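Local coordinates for protein putative fimbrium tip subunit Fim1C (Bacteroides ovatus, PDB 4EPS) that probably forms part of the tip of fimbriae, the cell-surface filaments that mediate adhesion and biofilm formation, at residues V368-Y373 with S393-L398; S366-S369 with Y374-N377. One frame throughout, in Å; residues are numbered along the deposited sequence.

Interaction 1 of 2, residues V368-Y373 with S393-L398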
# COMPACT_ATOMS: atom_id res chain seq x y z
N VAL A 368 -12.01 -26.57 -23.06
CA VAL A 368 -12.08 -27.69 -22.14
C VAL A 368 -13.56 -28.11 -22.10
O VAL A 368 -14.43 -27.24 -22.09
CB VAL A 368 -11.53 -27.29 -20.72
CG1 VAL A 368 -11.64 -28.44 -19.73
CG2 VAL A 368 -10.07 -26.82 -20.82
N SER A 369 -13.85 -29.41 -22.04
CA SER A 369 -15.24 -29.86 -21.94
C SER A 369 -15.88 -29.36 -20.63
O SER A 369 -15.19 -29.18 -19.62
CB SER A 369 -15.32 -31.38 -22.00
OG SER A 369 -16.66 -31.77 -21.74
N VAL A 370 -17.20 -29.12 -20.67
CA VAL A 370 -17.97 -28.69 -19.49
C VAL A 370 -18.15 -29.88 -18.50
O VAL A 370 -18.54 -29.67 -17.36
CB VAL A 370 -19.36 -28.09 -19.86
CG1 VAL A 370 -19.20 -26.82 -20.71
CG2 VAL A 370 -20.25 -29.12 -20.56
N THR A 371 -17.89 -31.13 -18.93
CA THR A 371 -18.10 -32.26 -18.02
C THR A 371 -17.18 -32.23 -16.79
O THR A 371 -16.01 -31.85 -16.89
CB THR A 371 -17.97 -33.61 -18.76
OG1 THR A 371 -18.60 -34.63 -17.98
CG2 THR A 371 -16.51 -33.99 -19.11
N GLY A 372 -17.71 -32.63 -15.66
CA GLY A 372 -16.88 -32.84 -14.49
C GLY A 372 -16.54 -34.32 -14.40
O GLY A 372 -15.60 -34.71 -13.70
N TYR A 373 -17.29 -35.16 -15.13
CA TYR A 373 -17.24 -36.61 -14.94
C TYR A 373 -16.53 -37.43 -16.01
O TYR A 373 -15.91 -38.44 -15.66
CB TYR A 373 -18.68 -37.13 -14.77
CG TYR A 373 -18.79 -38.50 -14.12
CD1 TYR A 373 -18.88 -38.63 -12.73
CD2 TYR A 373 -18.80 -39.66 -14.89
CE1 TYR A 373 -18.99 -39.88 -12.13
CE2 TYR A 373 -18.89 -40.92 -14.29
CZ TYR A 373 -18.98 -41.02 -12.92
OH TYR A 373 -19.08 -42.28 -12.35
N SER A 393 -18.98 -21.19 -19.94
CA SER A 393 -19.90 -20.22 -20.56
C SER A 393 -19.65 -20.15 -22.07
O SER A 393 -20.60 -20.15 -22.85
CB SER A 393 -19.72 -18.84 -19.93
OG SER A 393 -20.78 -17.99 -20.34
N GLU A 394 -18.37 -20.11 -22.49
CA GLU A 394 -18.03 -20.04 -23.91
C GLU A 394 -18.41 -21.34 -24.63
O GLU A 394 -18.88 -21.26 -25.76
CB GLU A 394 -16.55 -19.70 -24.14
CG GLU A 394 -16.29 -18.21 -23.96
CD GLU A 394 -15.13 -17.64 -24.75
OE1 GLU A 394 -14.37 -18.44 -25.37
OE2 GLU A 394 -14.93 -16.41 -24.71
N VAL A 395 -18.27 -22.51 -23.97
CA VAL A 395 -18.67 -23.79 -24.59
C VAL A 395 -20.20 -23.82 -24.73
O VAL A 395 -20.70 -24.24 -25.78
CB VAL A 395 -18.12 -25.04 -23.85
CG1 VAL A 395 -18.64 -26.33 -24.51
CG2 VAL A 395 -16.60 -25.02 -23.83
N LEU A 396 -20.92 -23.34 -23.71
CA LEU A 396 -22.38 -23.30 -23.78
C LEU A 396 -22.87 -22.33 -24.88
O LEU A 396 -23.92 -22.58 -25.49
CB LEU A 396 -22.99 -22.93 -22.44
CG LEU A 396 -24.27 -23.70 -22.09
CD1 LEU A 396 -23.96 -25.14 -21.70
CD2 LEU A 396 -24.96 -23.08 -20.91
N ASP A 397 -22.12 -21.24 -25.14
CA ASP A 397 -22.44 -20.27 -26.21
C ASP A 397 -22.27 -20.95 -27.57
O ASP A 397 -23.14 -20.80 -28.43
CB ASP A 397 -21.56 -19.02 -26.11
CG ASP A 397 -21.97 -18.06 -25.01
OD1 ASP A 397 -23.05 -18.26 -24.41
OD2 ASP A 397 -21.21 -17.09 -24.76
N LEU A 398 -21.20 -21.77 -27.72
CA LEU A 398 -20.95 -22.54 -28.94
C LEU A 398 -22.09 -23.55 -29.16
O LEU A 398 -22.55 -23.71 -30.30
CB LEU A 398 -19.59 -23.25 -28.89
CG LEU A 398 -18.35 -22.37 -28.96
CD1 LEU A 398 -17.10 -23.21 -28.74
CD2 LEU A 398 -18.24 -21.67 -30.30
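Val370 packs on Val395 in a small, buried, largely apolar contact, with the carbonyl of Val368 at its edge, where the long loop after helix 354-359 folds back onto helix 389-403, the helix it leads into. The contact illustrates how a few branched side chains can settle an irregular loop against a helix. Val370 CG1 reaches across to Val395 CB at 3.8 Å and stands 3.9 Å from Val395 CG1, so one methyl rests at the base of the opposing fork. Its position follows from chi1 of -62°, which sets CG1 anti to the carbonyl carbon of Val370 and beside its backbone N. The two side chains cross at a slant, and the CA atoms of Val370 and Val395 are 7.1 Å apart. The other branch of the helix valine, Val395 CG2, approaches Val368 O at 3.6 Å; this is packing, and the carbonyl has its polar partner in Asn391 ND2, one helical turn earlier.

Two successive ST turns shape the loop here. Ser369 OG takes the N-H of Thr371 N at 3.1 Å, nearly straight at 173°, and Thr371 OG1 takes that of Tyr373 N at 3.2 Å, more bent at 151°. The first turn spans Val370 and so helps to fix the backbone from which its side chain projects. Ser369 OG is also hydrogen-bonded to His355 ND1. Ile354 touches both Val370 and Leu396, bringing helix 354-359 into the same cluster, while backbone hydrogen bonds between Glu474 and both Val370 and Gly372 tie the loop to the end of strand 469-474.

Interaction 2 of 2, residues S366-S369 with Y374-N377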
# COMPACT_ATOMS: atom_id res chain seq x y z
N SER A 366 -9.21 -26.19 -28.49
CA SER A 366 -9.21 -24.79 -28.09
C SER A 366 -10.07 -24.51 -26.84
O SER A 366 -10.04 -23.39 -26.32
CB SER A 366 -9.67 -23.90 -29.24
OG SER A 366 -10.83 -24.43 -29.88
N TYR A 367 -10.83 -25.52 -26.36
CA TYR A 367 -11.68 -25.39 -25.16
C TYR A 367 -11.56 -26.65 -24.32
O TYR A 367 -11.06 -27.66 -24.79
CB TYR A 367 -13.18 -25.16 -25.52
CG TYR A 367 -13.44 -23.93 -26.37
CD1 TYR A 367 -13.33 -23.98 -27.76
CD2 TYR A 367 -13.84 -22.73 -25.80
CE1 TYR A 367 -13.52 -22.85 -28.54
CE2 TYR A 367 -14.06 -21.59 -26.58
CZ TYR A 367 -13.90 -21.66 -27.95
OH TYR A 367 -14.13 -20.58 -28.76
N VAL A 368 -12.01 -26.57 -23.06
CA VAL A 368 -12.08 -27.69 -22.14
C VAL A 368 -13.56 -28.11 -22.10
O VAL A 368 -14.43 -27.24 -22.09
CB VAL A 368 -11.53 -27.29 -20.72
CG1 VAL A 368 -11.64 -28.44 -19.73
CG2 VAL A 368 -10.07 -26.82 -20.82
N SER A 369 -13.85 -29.41 -22.04
CA SER A 369 -15.24 -29.86 -21.94
C SER A 369 -15.88 -29.36 -20.63
O SER A 369 -15.19 -29.18 -19.62
CB SER A 369 -15.32 -31.38 -22.00
OG SER A 369 -16.66 -31.77 -21.74
N TYR A 374 -16.66 -37.07 -17.30
CA TYR A 374 -16.10 -37.85 -18.39
C TYR A 374 -14.92 -37.17 -19.07
O TYR A 374 -14.70 -37.42 -20.25
CB TYR A 374 -17.20 -38.11 -19.44
CG TYR A 374 -18.40 -38.83 -18.89
CD1 TYR A 374 -18.38 -40.22 -18.70
CD2 TYR A 374 -19.58 -38.15 -18.58
CE1 TYR A 374 -19.49 -40.89 -18.18
CE2 TYR A 374 -20.69 -38.81 -18.07
CZ TYR A 374 -20.64 -40.18 -17.88
OH TYR A 374 -21.74 -40.85 -17.39
N ASP A 375 -14.17 -36.33 -18.35
CA ASP A 375 -13.06 -35.60 -18.98
C ASP A 375 -11.95 -36.59 -19.40
O ASP A 375 -11.61 -37.49 -18.65
CB ASP A 375 -12.52 -34.52 -18.05
CG ASP A 375 -11.56 -33.58 -18.74
OD1 ASP A 375 -10.34 -33.88 -18.75
OD2 ASP A 375 -12.02 -32.55 -19.28
N ALA A 376 -11.41 -36.40 -20.61
CA ALA A 376 -10.37 -37.27 -21.17
C ALA A 376 -9.02 -37.10 -20.45
O ALA A 376 -8.24 -38.05 -20.43
CB ALA A 376 -10.20 -36.96 -22.65
N ASN A 377 -8.73 -35.92 -19.87
CA ASN A 377 -7.44 -35.68 -19.22
C ASN A 377 -7.47 -35.72 -17.70
O ASN A 377 -6.44 -36.03 -17.10
CB ASN A 377 -6.84 -34.36 -19.70
CG ASN A 377 -6.57 -34.37 -21.18
OD1 ASN A 377 -6.20 -35.39 -21.74
ND2 ASN A 377 -6.80 -33.26 -21.86
O HOH W 1 -11.85 -31.55 -21.89
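Val368 and Ser369 face the carboxylate of Asp375 across a turn of the loop, and a single water joins the two sides. At Val368 the touch is light: CG1 lies 4.2 Å from Asp375 OD2, brought there by a chi1 of 178° that carries this methyl anti to the backbone N. At Ser369 it is the backbone N-H that reaches toward Asp375, the hydroxyl being engaged with His355. This N-H is given to a water, Ser369 N lying 2.9 Å from the water oxygen, and that water in turn donates to Asp375 OD2 at 2.8 Å. Ser369 CB is a looser neighbour of the same oxygen, 4.4 Å from Asp375 OD2.

The two carboxylate oxygens have different partners. Asp375 OD1 closes an Asx turn, accepting from Asn377 N at 2.8 Å with an angle of 144°; the donor comes from above the carboxylate plane, 39° out of it. The next backbone N-H, that of Glu378, also bonds to OD1. OD2 forms a salt bridge with Lys383 NZ, a group that is hydrogen-bonded to Ser369 O as well, so water and lysine link Asp375 to the two polar ends of one backbone residue. With the carboxylate replaced by the methyl of an alanine, the water would probably lose this acceptor and Lys383 this countercharge, and the turn at Asn377 and Glu378 is likely to slacken.

From the N terminus, the chain leaves helix 354-359, passes through 366-373 and turns, so that Asp375 comes back near Val368 and Ser369: interaction 2 closes this short local loop, with four residues between its segments. The chain then runs on into helix 389-403, where interaction 1 closes a wider loop, 19 residues long between its ends. The two start from the same stretch and share Val368 and Ser369; by touching pairs, Ser369-Asp375 crosses Val370-Val395 but lies inside Val368-Val395. Tyr367 joins them, its CB packing 3.8 Å from Val395 CG2 and its CE1 3.6 Å from Leu398 CD1. Together they attach the turn of the loop to the helix that follows.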